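Local atomic coordinates of ricin B lectin (Clostridium thermocellum, PDB entry 3VSF), a protein that hydrolyses beta-1,3-galactan as an exo-acting galactanase, combining a family 43 glycoside hydrolase domain with a galactose-binding beta-trefoil module of family CBM13. Residues Y340-V344 against I353-I357; R362-V366 against D392-Q398; S370-V376 against I387-D392; G379-N383 against K416-A420; D454-I459 against Q492-L496. All coordinates share one frame; numbering follows the deposited sequence.

Contact 1 lies in a beta hairpin beside the propeller of the family 43 hydrolase, and contacts 2 to 5 belong to the beta-trefoil. Of the trefoil contacts, contact 4 lies nearest to contact 1, centres about 15 Å apart; there Asn383 has its side chain about 8 Å from those of Asp422 and Asn440, two galactose-binding residues. Contacts 2 and 3, centres about 8 Å apart, share Asp392 and join through the backbone of Leu365 and Leu374. Contact 5 reaches the same barrel sheet as contact 2, with Val366 O facing Lys495 N, and lies away from the sugar site. Contact 3 belongs to the hairpins that cap this barrel.

Contact 1: Y340-V344 against I353-I357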
# COMPACT_ATOMS: atom_id res chain seq x y z
N TYR A 340 5.57 -5.30 -2.37
CA TYR A 340 4.63 -6.31 -1.89
C TYR A 340 5.35 -7.43 -1.15
O TYR A 340 6.17 -8.15 -1.72
CB TYR A 340 3.82 -6.91 -3.05
CG TYR A 340 2.97 -8.09 -2.63
CD1 TYR A 340 1.73 -7.89 -2.03
CD2 TYR A 340 3.41 -9.39 -2.83
CE1 TYR A 340 0.95 -8.97 -1.64
CE2 TYR A 340 2.63 -10.47 -2.44
CZ TYR A 340 1.41 -10.25 -1.85
OH TYR A 340 0.63 -11.32 -1.47
N TYR A 341 5.03 -7.57 0.13
CA TYR A 341 5.53 -8.67 0.94
C TYR A 341 4.37 -9.57 1.32
O TYR A 341 3.37 -9.11 1.87
CB TYR A 341 6.21 -8.14 2.20
CG TYR A 341 7.31 -7.13 1.94
CD1 TYR A 341 8.18 -7.29 0.87
CD2 TYR A 341 7.47 -6.02 2.77
CE1 TYR A 341 9.19 -6.37 0.63
CE2 TYR A 341 8.47 -5.10 2.53
CZ TYR A 341 9.33 -5.28 1.47
OH TYR A 341 10.32 -4.36 1.23
N ASP A 342 4.48 -10.86 1.01
CA ASP A 342 3.42 -11.80 1.33
C ASP A 342 3.18 -11.83 2.84
O ASP A 342 2.09 -12.17 3.30
CB ASP A 342 3.76 -13.20 0.82
CG ASP A 342 2.55 -14.09 0.69
OD1 ASP A 342 1.89 -14.06 -0.38
OD2 ASP A 342 2.24 -14.83 1.65
N SER A 343 4.21 -11.45 3.59
CA SER A 343 4.11 -11.33 5.04
C SER A 343 4.87 -10.10 5.51
O SER A 343 6.01 -9.87 5.10
CB SER A 343 4.66 -12.59 5.72
OG SER A 343 3.93 -13.74 5.35
N VAL A 344 4.24 -9.30 6.37
CA VAL A 344 4.84 -8.06 6.84
C VAL A 344 5.02 -8.05 8.35
O VAL A 344 4.12 -8.43 9.10
CB VAL A 344 3.98 -6.84 6.43
CG1 VAL A 344 4.56 -5.56 7.03
CG2 VAL A 344 3.89 -6.74 4.92
N ILE A 353 8.36 -0.73 9.82
CA ILE A 353 7.54 -1.63 9.02
C ILE A 353 8.38 -2.23 7.90
O ILE A 353 8.77 -1.54 6.96
CB ILE A 353 6.32 -0.91 8.42
CG1 ILE A 353 5.57 -0.13 9.49
CG2 ILE A 353 5.40 -1.91 7.73
CD1 ILE A 353 4.39 0.66 8.97
N SER A 354 8.65 -3.53 7.99
CA SER A 354 9.50 -4.20 7.01
C SER A 354 8.96 -5.57 6.62
O SER A 354 7.88 -5.97 7.05
CB SER A 354 10.93 -4.33 7.53
OG SER A 354 10.98 -5.16 8.68
N GLU A 355 9.73 -6.28 5.81
CA GLU A 355 9.34 -7.61 5.34
C GLU A 355 9.62 -8.67 6.40
O GLU A 355 10.58 -8.55 7.17
CB GLU A 355 10.09 -7.96 4.05
CG GLU A 355 9.74 -9.32 3.47
CD GLU A 355 10.56 -9.65 2.24
OE1 GLU A 355 10.18 -10.60 1.51
OE2 GLU A 355 11.59 -8.98 2.01
N TYR A 356 8.78 -9.69 6.45
CA TYR A 356 9.00 -10.81 7.35
C TYR A 356 9.61 -11.99 6.60
O TYR A 356 8.98 -12.57 5.72
CB TYR A 356 7.70 -11.25 8.03
CG TYR A 356 7.82 -12.56 8.77
CD1 TYR A 356 8.52 -12.65 9.96
CD2 TYR A 356 7.22 -13.71 8.27
CE1 TYR A 356 8.63 -13.85 10.64
CE2 TYR A 356 7.33 -14.92 8.94
CZ TYR A 356 8.03 -14.98 10.12
OH TYR A 356 8.14 -16.18 10.79
N ILE A 357 10.85 -12.33 6.95
CA ILE A 357 11.54 -13.45 6.33
C ILE A 357 11.38 -14.71 7.17
O ILE A 357 11.94 -14.81 8.26
CB ILE A 357 13.04 -13.16 6.13
CG1 ILE A 357 13.25 -11.94 5.24
CG2 ILE A 357 13.73 -14.38 5.53
CD1 ILE A 357 13.12 -10.61 5.97
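The phenol ring of Tyr341 carries the side chain of Glu355 on one face. Glu355 CB sits over the middle of the ring, 3.4 Å from its centroid, in a CH-pi contact, and the chain then runs on across the ring. Its CG is anti to the backbone N (chi1 -179°) and the rest is extended, which lays the carboxylate nearly flat, its plane only 8° from that of the ring; Glu355 CD is 3.6 Å from Tyr341 CD1. Glutamate suits this place because its methylene groups cover an aromatic surface while its carboxylate goes further: Glu355 OE1 forms a salt bridge with Lys411 of the trefoil. Pro327 of the propeller also touches Tyr341. The second ring, that of Tyr356, is met at its edge by Ser343 CB, 3.8 Å from Tyr356 CD2. Beside this pair the backbone bond from Tyr356 N to Ser343 O measures 3.1 Å. Val344 and Glu355 form an antiparallel non-hydrogen-bonded pair, and Val344 CG1 rests 3.8 Å from Ile353 CG2, two branched residues suited to a strand and to a buried apolar patch. This is a two-stranded antiparallel beta hairpin, with strand 41-43 pairing on the far side of strand 343-347, at the junction between the five-bladed propeller of the hydrolase and its beta-trefoil.

Contact 2: R362-V366 against D392-Q398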
# COMPACT_ATOMS: atom_id res chain seq x y z
N ARG A 362 21.20 -16.93 6.19
CA ARG A 362 21.95 -16.10 5.26
C ARG A 362 22.79 -16.96 4.32
O ARG A 362 23.26 -18.03 4.70
CB ARG A 362 22.85 -15.13 6.02
CG ARG A 362 22.09 -14.06 6.79
CD ARG A 362 22.96 -13.46 7.89
NE ARG A 362 22.77 -12.02 8.04
CZ ARG A 362 21.83 -11.47 8.80
NH1 ARG A 362 20.98 -12.23 9.47
NH2 ARG A 362 21.73 -10.15 8.87
N TYR A 363 22.97 -16.49 3.09
CA TYR A 363 23.72 -17.25 2.09
C TYR A 363 24.70 -16.39 1.29
O TYR A 363 24.56 -15.17 1.21
CB TYR A 363 22.76 -17.94 1.11
CG TYR A 363 21.91 -19.03 1.72
CD1 TYR A 363 22.42 -20.30 1.95
CD2 TYR A 363 20.58 -18.79 2.05
CE1 TYR A 363 21.64 -21.29 2.50
CE2 TYR A 363 19.79 -19.78 2.60
CZ TYR A 363 20.33 -21.03 2.82
OH TYR A 363 19.54 -22.02 3.37
N LYS A 364 25.70 -17.06 0.71
CA LYS A 364 26.59 -16.44 -0.25
C LYS A 364 26.54 -17.26 -1.54
O LYS A 364 26.53 -18.49 -1.50
CB LYS A 364 28.03 -16.41 0.27
CG LYS A 364 28.36 -15.19 1.12
CD LYS A 364 29.78 -15.28 1.66
CE LYS A 364 30.20 -14.00 2.36
NZ LYS A 364 30.30 -12.85 1.41
N LEU A 365 26.49 -16.57 -2.68
CA LEU A 365 26.47 -17.26 -3.97
C LEU A 365 27.82 -17.17 -4.65
O LEU A 365 28.20 -16.12 -5.18
CB LEU A 365 25.37 -16.68 -4.86
CG LEU A 365 23.94 -16.98 -4.39
CD1 LEU A 365 22.92 -16.29 -5.27
CD2 LEU A 365 23.70 -18.48 -4.37
N VAL A 366 28.56 -18.27 -4.64
CA VAL A 366 29.91 -18.30 -5.17
C VAL A 366 29.95 -18.86 -6.59
O VAL A 366 29.49 -19.97 -6.85
CB VAL A 366 30.84 -19.15 -4.29
CG1 VAL A 366 32.29 -18.99 -4.72
CG2 VAL A 366 30.67 -18.77 -2.83
N ASP A 392 34.88 -12.58 -1.97
CA ASP A 392 34.28 -12.91 -0.68
C ASP A 392 34.96 -12.13 0.44
O ASP A 392 36.07 -12.47 0.85
CB ASP A 392 34.38 -14.41 -0.42
CG ASP A 392 33.58 -14.85 0.79
OD1 ASP A 392 33.35 -14.02 1.69
OD2 ASP A 392 33.19 -16.04 0.85
N ASN A 393 34.29 -11.09 0.93
CA ASN A 393 34.84 -10.27 2.00
C ASN A 393 33.95 -10.26 3.24
O ASN A 393 34.10 -9.40 4.12
CB ASN A 393 35.10 -8.84 1.52
CG ASN A 393 33.83 -8.11 1.15
OD1 ASN A 393 32.78 -8.72 0.95
ND2 ASN A 393 33.91 -6.79 1.05
N GLY A 394 33.02 -11.21 3.31
CA GLY A 394 32.14 -11.35 4.45
C GLY A 394 31.30 -10.11 4.74
O GLY A 394 30.91 -9.87 5.88
N SER A 395 31.04 -9.33 3.70
CA SER A 395 30.26 -8.10 3.85
C SER A 395 28.76 -8.38 3.78
O SER A 395 28.34 -9.46 3.38
CB SER A 395 30.66 -7.09 2.77
OG SER A 395 29.96 -5.87 2.93
N LEU A 396 27.97 -7.39 4.16
CA LEU A 396 26.51 -7.52 4.15
C LEU A 396 25.95 -7.65 2.74
O LEU A 396 25.10 -8.50 2.48
CB LEU A 396 25.86 -6.32 4.86
CG LEU A 396 25.88 -6.34 6.39
CD1 LEU A 396 25.33 -5.03 6.94
CD2 LEU A 396 25.08 -7.52 6.92
N SER A 397 26.44 -6.81 1.84
CA SER A 397 25.94 -6.78 0.46
C SER A 397 26.05 -8.14 -0.22
O SER A 397 25.40 -8.39 -1.23
CB SER A 397 26.69 -5.72 -0.35
OG SER A 397 26.60 -4.45 0.26
N GLN A 398 26.88 -9.01 0.33
CA GLN A 398 27.12 -10.32 -0.27
C GLN A 398 26.34 -11.43 0.43
O GLN A 398 26.59 -12.61 0.21
CB GLN A 398 28.62 -10.64 -0.26
CG GLN A 398 29.47 -9.64 -1.02
CD GLN A 398 30.95 -9.97 -0.96
OE1 GLN A 398 31.38 -10.79 -0.16
NE2 GLN A 398 31.73 -9.33 -1.83
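Lys364 reaches the loop 392-398 by a chain that stays extended through chi3 and bends only at the last torsion (chi4 -67°), which turns NZ in between Asp392 and Gln398. Gln398 meets it with CG anti to its own carbonyl carbon (chi1 -59°) and an extended chain that presents OE1, 2.8 Å from Lys364 NZ. Asp392 lies across the lysine at about a right angle; the salt bridge from Lys364 NZ to Asp392 OD1 is long, at 3.3 Å. Further back the methylenes of the lysine run past Gln398 O. A lysine serves here because its long flexible chain can be buried while its charge is met by the carboxylate of Asp392. Gln398 begins the Gln-Gln-Trp sequence that ends at Trp400, a QxW motif of the kind that marks ricin-type beta-trefoils, and strand 363-367 belongs to the barrel of that fold. Gln398 OE1 accepts from Asn393 N at 3.1 Å, tilted 17° from the carbonyl plane, while its NE2 donates to Thr391 O, so both ends of the amide help shape the loop. Asp392 OD1 takes Gly394 N at 3.3 Å, closing an Asx turn. Gly394 has positive phi, a conformation that comes easily to a residue without a side chain.

Contact 3: S370-V376 against I387-D392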
# COMPACT_ATOMS: atom_id res chain seq x y z
N SER A 370 34.81 -18.00 -11.51
CA SER A 370 35.57 -16.87 -11.00
C SER A 370 35.95 -17.03 -9.53
O SER A 370 36.99 -16.54 -9.09
CB SER A 370 34.78 -15.57 -11.18
OG SER A 370 33.62 -15.56 -10.37
N GLY A 371 35.10 -17.72 -8.78
CA GLY A 371 35.31 -17.86 -7.35
C GLY A 371 34.80 -16.65 -6.59
O GLY A 371 34.89 -16.58 -5.37
N LYS A 372 34.27 -15.68 -7.34
CA LYS A 372 33.69 -14.48 -6.75
C LYS A 372 32.26 -14.76 -6.30
O LYS A 372 31.65 -15.75 -6.71
CB LYS A 372 33.71 -13.33 -7.76
CG LYS A 372 35.10 -12.94 -8.24
CD LYS A 372 35.90 -12.28 -7.13
CE LYS A 372 37.25 -11.78 -7.64
NZ LYS A 372 38.11 -12.88 -8.14
N VAL A 373 31.72 -13.89 -5.45
CA VAL A 373 30.38 -14.08 -4.92
C VAL A 373 29.41 -13.00 -5.38
O VAL A 373 29.82 -11.90 -5.75
CB VAL A 373 30.38 -14.12 -3.38
CG1 VAL A 373 31.26 -15.25 -2.87
CG2 VAL A 373 30.84 -12.79 -2.81
N LEU A 374 28.12 -13.33 -5.37
CA LEU A 374 27.08 -12.39 -5.78
C LEU A 374 27.06 -11.18 -4.85
O LEU A 374 27.02 -11.33 -3.63
CB LEU A 374 25.72 -13.07 -5.80
CG LEU A 374 24.67 -12.40 -6.69
CD1 LEU A 374 25.14 -12.39 -8.14
CD2 LEU A 374 23.33 -13.11 -6.57
N ASP A 375 27.07 -9.99 -5.43
CA ASP A 375 27.18 -8.76 -4.66
C ASP A 375 26.44 -7.62 -5.34
O ASP A 375 25.98 -7.75 -6.48
CB ASP A 375 28.65 -8.40 -4.46
CG ASP A 375 28.85 -7.24 -3.50
OD1 ASP A 375 28.09 -7.15 -2.51
OD2 ASP A 375 29.76 -6.42 -3.73
N VAL A 376 26.31 -6.49 -4.65
CA VAL A 376 25.73 -5.29 -5.22
C VAL A 376 26.82 -4.27 -5.48
O VAL A 376 27.70 -4.07 -4.65
CB VAL A 376 24.66 -4.67 -4.29
CG1 VAL A 376 24.13 -3.37 -4.87
CG2 VAL A 376 23.53 -5.66 -4.05
N ILE A 387 23.86 -5.47 -10.14
CA ILE A 387 24.40 -6.64 -9.45
C ILE A 387 25.71 -7.07 -10.08
O ILE A 387 25.80 -7.28 -11.29
CB ILE A 387 23.41 -7.82 -9.49
CG1 ILE A 387 22.11 -7.45 -8.77
CG2 ILE A 387 24.03 -9.05 -8.86
CD1 ILE A 387 22.30 -7.11 -7.30
N VAL A 388 26.75 -7.20 -9.26
CA VAL A 388 28.07 -7.58 -9.74
C VAL A 388 28.66 -8.69 -8.88
O VAL A 388 28.20 -8.95 -7.77
CB VAL A 388 29.04 -6.39 -9.73
CG1 VAL A 388 28.52 -5.28 -10.63
CG2 VAL A 388 29.24 -5.88 -8.31
N GLN A 389 29.69 -9.35 -9.41
CA GLN A 389 30.43 -10.34 -8.63
C GLN A 389 31.60 -9.65 -7.93
O GLN A 389 32.20 -8.72 -8.48
CB GLN A 389 30.96 -11.46 -9.53
CG GLN A 389 32.09 -11.04 -10.46
CD GLN A 389 32.75 -12.23 -11.14
OE1 GLN A 389 32.30 -13.36 -11.00
NE2 GLN A 389 33.83 -11.96 -11.87
N TRP A 390 31.91 -10.10 -6.73
CA TRP A 390 33.00 -9.51 -5.96
C TRP A 390 33.69 -10.55 -5.09
O TRP A 390 33.15 -11.63 -4.86
CB TRP A 390 32.49 -8.35 -5.10
CG TRP A 390 33.54 -7.35 -4.75
CD1 TRP A 390 34.36 -7.36 -3.66
CD2 TRP A 390 33.90 -6.19 -5.51
NE1 TRP A 390 35.20 -6.27 -3.69
CE2 TRP A 390 34.94 -5.54 -4.81
CE3 TRP A 390 33.44 -5.63 -6.71
CZ2 TRP A 390 35.52 -4.36 -5.27
CZ3 TRP A 390 34.02 -4.46 -7.16
CH2 TRP A 390 35.05 -3.84 -6.45
N THR A 391 34.88 -10.21 -4.60
CA THR A 391 35.64 -11.12 -3.75
C THR A 391 34.94 -11.32 -2.41
O THR A 391 34.46 -10.37 -1.80
CB THR A 391 37.06 -10.59 -3.50
OG1 THR A 391 37.73 -10.40 -4.76
CG2 THR A 391 37.86 -11.58 -2.66
N ASP A 392 34.88 -12.58 -1.97
CA ASP A 392 34.28 -12.91 -0.68
C ASP A 392 34.96 -12.13 0.44
O ASP A 392 36.07 -12.47 0.85
CB ASP A 392 34.38 -14.41 -0.42
CG ASP A 392 33.58 -14.85 0.79
OD1 ASP A 392 33.35 -14.02 1.69
OD2 ASP A 392 33.19 -16.04 0.85
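Strands 373-376 and 387-390 satisfy one another's backbone by two pairs of hydrogen bonds. Val373 N donates to Trp390 O at 2.7 Å and Trp390 N returns to Val373 O at 2.9 Å; Asp375 N to Val388 O, at 2.8 Å, and Val388 N to Asp375 O, at 2.9 Å, repeat the pattern. The amide of Gln389 is equally well supplied. Its OE1 accepts the hydroxyl of Ser370 at 2.6 Å, with the donor 36° out of the carbonyl plane, and its NE2 donates to Glu476 O. Ser370 OG is used again as the acceptor of Lys372 N at 3.1 Å, an ST turn, and it is also bonded to Asn367 ND2, so a small hydroxyl ties the bend before the strand to its partner. Gly371, within this turn, has a positive phi that suits a residue lacking CB. Lys372 bends at chi2 (-69°), carrying its methylenes past Gln389 and Thr391 while NZ finds Thr475 O; Thr391 OG1 is held by Asp477. Beside the polar groups, Ile387 CG2 fits 3.6 Å from Leu374 CD1, and its CD1 touches Val376, beta-branched and leucine chains filling the buried face. Trp390 and Asp375 point the same way from the opposite face, CB of the former beside OD2 of the latter. This is one of three beta hairpins that cap the barrel of a beta-trefoil, and Ile387 has its side chain about 7 Å from that of the galactose-binding Asp422.

Contact 4: G379-N383 against K416-A420; sequences GSVDN and KSGRA
Arg419, Val381 and Lys416 carry this contact between two surface loops of the beta-trefoil, one linking the strands of a cap hairpin and the other leading from barrel strand 409-414 into strand 420-423. Arg419, extended from CG to NE, presents an N-H to the first loop: NE donates to Val381 O at 2.7 Å, almost straight at 175°, with the oxygen in the guanidinium plane. Over one face of that group lies Asn383 CB, 3.5 Å from Arg419 CZ. Arginine suits the place because its flat head can bond at the edge and pack on a face together; NH1 in addition forms a salt bridge with Glu337 of the hydrolase propeller, which links the two domains near the galactose site. Val381 supplies the apolar part, its CG1 3.6 Å from Lys416 CG and 3.7 Å from Ser417 CB. In the loop itself Ser380 OG accepts from Asp382 N at 3.0 Å, an ST turn that shapes the backbone around Val381. In Lys416, CG anti to the backbone N (chi1 -176°) and the straight chain beyond it carry the lysine across the valine, and NZ donates to Gly379 O at 2.7 Å, in the carbonyl plane.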
# COMPACT_ATOMS: atom_id res chain seq x y z
N GLY A 379 28.28 -1.91 -3.01
CA GLY A 379 27.50 -2.29 -1.84
C GLY A 379 26.35 -1.33 -1.58
O GLY A 379 26.00 -1.06 -0.44
N SER A 380 25.77 -0.81 -2.66
CA SER A 380 24.71 0.18 -2.55
C SER A 380 23.38 -0.43 -2.13
O SER A 380 23.11 -1.61 -2.39
CB SER A 380 24.53 0.92 -3.89
OG SER A 380 23.51 1.90 -3.80
N VAL A 381 22.56 0.37 -1.45
CA VAL A 381 21.22 -0.06 -1.07
C VAL A 381 20.19 0.64 -1.95
O VAL A 381 18.98 0.45 -1.78
CB VAL A 381 20.93 0.25 0.41
CG1 VAL A 381 21.76 -0.64 1.32
CG2 VAL A 381 21.19 1.72 0.71
N ASP A 382 20.68 1.45 -2.88
CA ASP A 382 19.81 2.17 -3.81
C ASP A 382 18.98 1.20 -4.64
O ASP A 382 19.38 0.06 -4.88
CB ASP A 382 20.64 3.07 -4.73
CG ASP A 382 21.25 4.24 -3.99
OD1 ASP A 382 21.21 4.25 -2.74
OD2 ASP A 382 21.77 5.16 -4.66
N ASN A 383 17.82 1.66 -5.09
CA ASN A 383 16.95 0.84 -5.92
C ASN A 383 17.49 0.73 -7.34
O ASN A 383 18.02 1.69 -7.89
CB ASN A 383 15.53 1.42 -5.94
CG ASN A 383 14.50 0.42 -6.43
OD1 ASN A 383 14.65 -0.78 -6.25
ND2 ASN A 383 13.45 0.93 -7.06
N LYS A 416 21.70 -6.42 3.28
CA LYS A 416 21.96 -5.01 3.54
C LYS A 416 20.79 -4.14 3.06
O LYS A 416 20.47 -3.12 3.67
CB LYS A 416 23.26 -4.57 2.86
CG LYS A 416 23.64 -3.13 3.15
CD LYS A 416 24.96 -2.76 2.51
CE LYS A 416 25.32 -1.31 2.78
NZ LYS A 416 26.64 -0.93 2.20
N SER A 417 20.16 -4.56 1.97
CA SER A 417 18.96 -3.90 1.47
C SER A 417 17.89 -4.93 1.18
O SER A 417 18.15 -5.94 0.52
CB SER A 417 19.29 -3.10 0.20
OG SER A 417 19.74 -3.96 -0.84
N GLY A 418 16.68 -4.69 1.66
CA GLY A 418 15.59 -5.64 1.53
C GLY A 418 15.11 -5.85 0.10
O GLY A 418 14.06 -6.45 -0.12
N ARG A 419 15.89 -5.37 -0.86
CA ARG A 419 15.53 -5.48 -2.27
C ARG A 419 15.80 -6.88 -2.80
O ARG A 419 16.66 -7.60 -2.29
CB ARG A 419 16.27 -4.43 -3.09
CG ARG A 419 16.19 -3.04 -2.48
CD ARG A 419 16.74 -1.98 -3.41
NE ARG A 419 16.69 -0.66 -2.79
CZ ARG A 419 15.60 0.10 -2.72
NH1 ARG A 419 14.46 -0.34 -3.24
NH2 ARG A 419 15.65 1.29 -2.13
N ALA A 420 15.06 -7.27 -3.84
CA ALA A 420 15.17 -8.62 -4.39
C ALA A 420 15.95 -8.64 -5.70
O ALA A 420 16.01 -7.65 -6.42
CB ALA A 420 13.78 -9.21 -4.60

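Contact 5: D454-I459 against Q492-L496; sequences DGYYKI and QHWKL
Two neighbouring strands of the six-stranded barrel of the beta-trefoil meet antiparallel here, Tyr457 forming the hydrogen-bonded pair with Trp494. Tyr457 N donates to Trp494 O at 2.7 Å, and Trp494 N to Tyr457 O at 3.1 Å. The next pair along, Tyr456 with Lys495, makes no such bonds, and its side chains pack together instead. Lys495 CB lies over one face of the Tyr456 ring, offset toward the rim and 3.7 Å from the centroid, a CH-pi contact; a bend at chi3 (-74°) then brings CE back to 3.4 Å from Tyr456 CE2. The lysine thus lends its hydrocarbon to the ring while its amine stays near Asp454 O. Gly455, at the sharp turn just before the strand, has a positive phi, readily adopted by a residue without a side chain. Gln492, His493 and Trp494 are a Gln-x-Trp sequence, the QxW motif characteristic of ricin-type trefoils. Its members have their polar partners outside the pair: the amide of Gln492 is bonded to Asp469, Ser485 and Ala487, and Trp494 NE1 to Ile468 O. The bulky indole fits the apolar interior, where Ile459 CD1 approaches Trp494 CB at 4.2 Å. Tyr457 CE2 lies 3.9 Å from Leu496 CB. Lys458 runs beside His493, pointing the same way, before its NZ forms a salt bridge with Asp486.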
# COMPACT_ATOMS: atom_id res chain seq x y z
N ASP A 454 27.77 -31.53 -6.59
CA ASP A 454 28.91 -30.96 -5.89
C ASP A 454 28.57 -29.64 -5.19
O ASP A 454 29.46 -28.85 -4.88
CB ASP A 454 30.09 -30.76 -6.85
CG ASP A 454 31.42 -31.07 -6.20
OD1 ASP A 454 31.47 -31.95 -5.31
OD2 ASP A 454 32.43 -30.44 -6.59
N GLY A 455 27.29 -29.42 -4.94
CA GLY A 455 26.84 -28.24 -4.22
C GLY A 455 26.67 -27.02 -5.11
O GLY A 455 26.53 -25.90 -4.62
N TYR A 456 26.69 -27.23 -6.42
CA TYR A 456 26.49 -26.15 -7.38
C TYR A 456 25.11 -26.22 -8.02
O TYR A 456 24.56 -27.31 -8.21
CB TYR A 456 27.58 -26.16 -8.44
CG TYR A 456 28.90 -25.58 -7.97
CD1 TYR A 456 29.16 -24.22 -8.07
CD2 TYR A 456 29.89 -26.40 -7.43
CE1 TYR A 456 30.36 -23.69 -7.64
CE2 TYR A 456 31.09 -25.88 -7.00
CZ TYR A 456 31.32 -24.52 -7.11
OH TYR A 456 32.52 -24.00 -6.68
N TYR A 457 24.55 -25.07 -8.36
CA TYR A 457 23.22 -25.00 -8.94
C TYR A 457 23.18 -24.13 -10.19
O TYR A 457 24.06 -23.29 -10.41
CB TYR A 457 22.22 -24.43 -7.93
CG TYR A 457 22.12 -25.21 -6.63
CD1 TYR A 457 21.24 -26.28 -6.51
CD2 TYR A 457 22.88 -24.87 -5.53
CE1 TYR A 457 21.14 -26.99 -5.34
CE2 TYR A 457 22.79 -25.57 -4.34
CZ TYR A 457 21.91 -26.63 -4.25
OH TYR A 457 21.81 -27.34 -3.07
N LYS A 458 22.16 -24.35 -11.02
CA LYS A 458 21.85 -23.44 -12.12
C LYS A 458 20.59 -22.66 -11.75
O LYS A 458 19.49 -23.21 -11.73
CB LYS A 458 21.62 -24.21 -13.42
CG LYS A 458 22.88 -24.83 -14.01
CD LYS A 458 22.62 -25.41 -15.39
CE LYS A 458 21.54 -26.48 -15.34
NZ LYS A 458 21.26 -27.05 -16.69
N ILE A 459 20.76 -21.37 -11.46
CA ILE A 459 19.65 -20.54 -11.02
C ILE A 459 18.95 -19.88 -12.20
O ILE A 459 19.45 -18.90 -12.77
CB ILE A 459 20.13 -19.46 -10.04
CG1 ILE A 459 21.07 -20.07 -8.99
CG2 ILE A 459 18.94 -18.78 -9.37
CD1 ILE A 459 21.68 -19.06 -8.05
N GLN A 492 28.14 -19.90 -15.21
CA GLN A 492 26.70 -19.94 -14.98
C GLN A 492 26.37 -20.84 -13.79
O GLN A 492 25.20 -20.99 -13.42
CB GLN A 492 25.98 -20.44 -16.22
CG GLN A 492 26.18 -19.57 -17.45
CD GLN A 492 25.51 -20.14 -18.69
OE1 GLN A 492 25.24 -21.34 -18.76
NE2 GLN A 492 25.25 -19.29 -19.67
N HIS A 493 27.40 -21.43 -13.20
CA HIS A 493 27.22 -22.33 -12.06
C HIS A 493 27.56 -21.64 -10.75
O HIS A 493 28.61 -21.02 -10.62
CB HIS A 493 28.07 -23.59 -12.24
CG HIS A 493 27.78 -24.35 -13.50
ND1 HIS A 493 28.49 -25.47 -13.88
CD2 HIS A 493 26.86 -24.14 -14.47
CE1 HIS A 493 28.01 -25.92 -15.03
NE2 HIS A 493 27.03 -25.13 -15.41
N TRP A 494 26.66 -21.75 -9.78
CA TRP A 494 26.83 -21.07 -8.50
C TRP A 494 26.70 -22.03 -7.32
O TRP A 494 25.87 -22.93 -7.33
CB TRP A 494 25.81 -19.94 -8.36
CG TRP A 494 25.87 -18.93 -9.46
CD1 TRP A 494 25.33 -19.04 -10.71
CD2 TRP A 494 26.53 -17.66 -9.42
NE1 TRP A 494 25.60 -17.92 -11.45
CE2 TRP A 494 26.34 -17.05 -10.68
CE3 TRP A 494 27.26 -16.97 -8.45
CZ2 TRP A 494 26.85 -15.79 -10.99
CZ3 TRP A 494 27.77 -15.72 -8.76
CH2 TRP A 494 27.56 -15.15 -10.01
N LYS A 495 27.54 -21.82 -6.30
CA LYS A 495 27.48 -22.64 -5.09
C LYS A 495 26.81 -21.88 -3.95
O LYS A 495 27.13 -20.73 -3.68
CB LYS A 495 28.88 -23.08 -4.67
CG LYS A 495 28.96 -23.62 -3.25
CD LYS A 495 30.27 -24.34 -2.97
CE LYS A 495 30.30 -25.70 -3.65
NZ LYS A 495 31.51 -26.49 -3.25
N LEU A 496 25.87 -22.55 -3.29
CA LEU A 496 25.16 -21.96 -2.17
C LEU A 496 25.90 -22.25 -0.86
O LEU A 496 26.02 -23.41 -0.46
CB LEU A 496 23.73 -22.51 -2.10
CG LEU A 496 22.75 -21.81 -1.16
CD1 LEU A 496 22.57 -20.36 -1.56
CD2 LEU A 496 21.41 -22.53 -1.15